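Local coordinates for protein ficolin-3 (Homo sapiens, PDB 2J5Z) that probably serves innate immunity as a lectin, using its fibrinogen-like domain to bind sugars such as galactose on microbial surfaces, at residues L105-G110 with S205-G210. Numbering follows the deposited sequence.
Sequences LEDFNG and SGRGVG. With GAL (beta-D-galactopyranose), chain E.
The type I turn D107-G110, which joins strand 101-106 to strand 112-122 of the fibrinogen-like domain, meets the loop that carries V209 to the galactose pocket, and R207 reaches across to it. The contact is slight and made by side chains: CD of R207 lies 3.9 Å from CB of D107, and NH2 of R207 stands 4.3 Å from CE2 of F108, at the edge of the ring. A bend at chi3 (-28°) turns the guanidinium aside from the D107 carboxylate, leaving NE of R207 5.3 Å from OD2 of D107, too far for a salt bridge. Instead NH2 of R207 pairs with E193 and bonds to the carbonyl of P212. The carboxylate serves its own turn: OD1 of D107 takes the backbone N of N109 at 2.9 Å, from above the carboxylate plane, forming an Asx turn, and also accepts from N of N111. Two residues beyond R207, the methyls of V209 straddle O3 of galactose, with CG2 3.0 Å from it. The contact lies at the domain surface, beside the segment P212-R214 that leads into strand 215-220; Y213 bonds to N of R207 and packs on L105, while strand 101-106 pairs with strands 112-122 and 215-220.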
loop_
_atom_site.group_PDB
_atom_site.type_symbol
_atom_site.label_atom_id
_atom_site.label_comp_id
_atom_site.label_asym_id
_atom_site.label_seq_id
_atom_site.Cartn_x
_atom_site.Cartn_y
_atom_site.Cartn_z
ATOM N N LEU A 105 -4.103 -0.060 20.777
ATOM C CA LEU A 105 -3.816 1.337 21.026
ATOM C C LEU A 105 -2.308 1.524 21.142
ATOM O O LEU A 105 -1.628 0.681 21.702
ATOM C CB LEU A 105 -4.495 1.791 22.322
ATOM C CG LEU A 105 -6.006 1.546 22.433
ATOM C CD1 LEU A 105 -6.484 1.780 23.864
ATOM C CD2 LEU A 105 -6.776 2.433 21.463
ATOM N N GLU A 106 -1.791 2.622 20.602
ATOM C CA GLU A 106 -0.365 2.905 20.746
ATOM C C GLU A 106 -0.160 4.366 21.093
ATOM O O GLU A 106 -0.649 5.242 20.393
ATOM C CB GLU A 106 0.395 2.545 19.472
ATOM C CG GLU A 106 1.904 2.681 19.623
ATOM C CD GLU A 106 2.650 2.330 18.357
ATOM O OE1 GLU A 106 2.408 1.237 17.798
ATOM O OE2 GLU A 106 3.487 3.148 17.923
ATOM N N ASP A 107 0.544 4.628 22.193
ATOM C CA ASP A 107 0.803 6.000 22.599
ATOM C C ASP A 107 2.051 6.531 21.896
ATOM O O ASP A 107 2.661 5.832 21.082
ATOM C CB ASP A 107 0.904 6.139 24.134
ATOM C CG ASP A 107 2.097 5.390 24.734
ATOM O OD1 ASP A 107 3.067 5.079 24.006
ATOM O OD2 ASP A 107 2.065 5.114 25.960
ATOM N N PHE A 108 2.420 7.764 22.221
ATOM C CA PHE A 108 3.526 8.451 21.554
ATOM C C PHE A 108 4.897 7.926 21.963
ATOM O O PHE A 108 5.916 8.334 21.409
ATOM C CB PHE A 108 3.418 9.957 21.785
ATOM C CG PHE A 108 2.131 10.549 21.281
ATOM C CD1 PHE A 108 1.941 10.771 19.927
ATOM C CD2 PHE A 108 1.107 10.871 22.157
ATOM C CE1 PHE A 108 0.764 11.310 19.457
ATOM C CE2 PHE A 108 -0.075 11.410 21.694
ATOM C CZ PHE A 108 -0.250 11.630 20.338
ATOM N N ASN A 109 4.921 7.013 22.927
ATOM C CA ASN A 109 6.159 6.358 23.313
ATOM C C ASN A 109 6.350 5.065 22.544
ATOM O O ASN A 109 7.427 4.474 22.559
ATOM C CB ASN A 109 6.177 6.072 24.818
ATOM C CG ASN A 109 6.515 7.296 25.644
ATOM O OD1 ASN A 109 6.284 8.436 25.229
ATOM N ND2 ASN A 109 7.063 7.066 26.831
ATOM N N GLY A 110 5.293 4.622 21.865
ATOM C CA GLY A 110 5.323 3.339 21.178
ATOM C C GLY A 110 4.856 2.186 22.050
ATOM O O GLY A 110 4.961 1.028 21.654
ATOM N N SER A 205 -10.023 4.349 30.284
ATOM C CA SER A 205 -9.421 3.426 31.233
ATOM C C SER A 205 -7.939 3.189 30.966
ATOM O O SER A 205 -7.259 2.519 31.750
ATOM C CB SER A 205 -10.172 2.098 31.225
ATOM O OG SER A 205 -9.978 1.421 29.989
ATOM N N GLY A 206 -7.450 3.724 29.850
ATOM C CA GLY A 206 -6.035 3.662 29.523
ATOM C C GLY A 206 -5.363 4.943 29.968
ATOM O O GLY A 206 -4.933 5.050 31.116
ATOM N N ARG A 207 -5.293 5.925 29.068
ATOM C CA ARG A 207 -4.637 7.207 29.353
ATOM C C ARG A 207 -5.619 8.295 29.775
ATOM O O ARG A 207 -5.219 9.350 30.271
ATOM C CB ARG A 207 -3.801 7.671 28.150
ATOM C CG ARG A 207 -2.850 6.604 27.637
ATOM C CD ARG A 207 -1.713 7.155 26.771
ATOM N NE ARG A 207 -2.044 8.391 26.059
ATOM C CZ ARG A 207 -1.440 9.558 26.276
ATOM N NH1 ARG A 207 -0.480 9.645 27.188
ATOM N NH2 ARG A 207 -1.788 10.636 25.584
ATOM N N GLY A 208 -6.907 8.044 29.577
ATOM C CA GLY A 208 -7.934 8.974 30.020
ATOM C C GLY A 208 -8.351 9.974 28.968
ATOM O O GLY A 208 -7.673 10.133 27.948
ATOM N N VAL A 209 -9.471 10.647 29.218
ATOM C CA VAL A 209 -9.970 11.690 28.332
ATOM C C VAL A 209 -8.926 12.795 28.198
ATOM O O VAL A 209 -8.214 13.100 29.157
ATOM C CB VAL A 209 -11.295 12.283 28.862
ATOM C CG1 VAL A 209 -11.824 13.345 27.929
ATOM C CG2 VAL A 209 -12.329 11.183 29.042
ATOM N N GLY A 210 -8.822 13.371 27.004
ATOM C CA GLY A 210 -7.911 14.492 26.777
ATOM C C GLY A 210 -6.459 14.082 26.618
ATOM O O GLY A 210 -5.581 14.932 26.461
HETATM C C1 GAL E . -17.892 12.374 29.216
HETATM C C2 GAL E . -16.586 11.788 28.706
HETATM C C3 GAL E . -15.635 12.889 28.254
HETATM C C4 GAL E . -16.326 14.016 27.483
HETATM C C5 GAL E . -17.704 14.359 28.027
HETATM C C6 GAL E . -18.425 15.327 27.096
HETATM O O1 GAL E . -18.794 11.332 29.609
HETATM O O2 GAL E . -15.959 11.019 29.742
HETATM O O3 GAL E . -14.629 12.304 27.425
HETATM O O4 GAL E . -16.451 13.653 26.105
HETATM O O5 GAL E . -18.444 13.149 28.159
HETATM O O6 GAL E . -19.036 16.368 27.867
#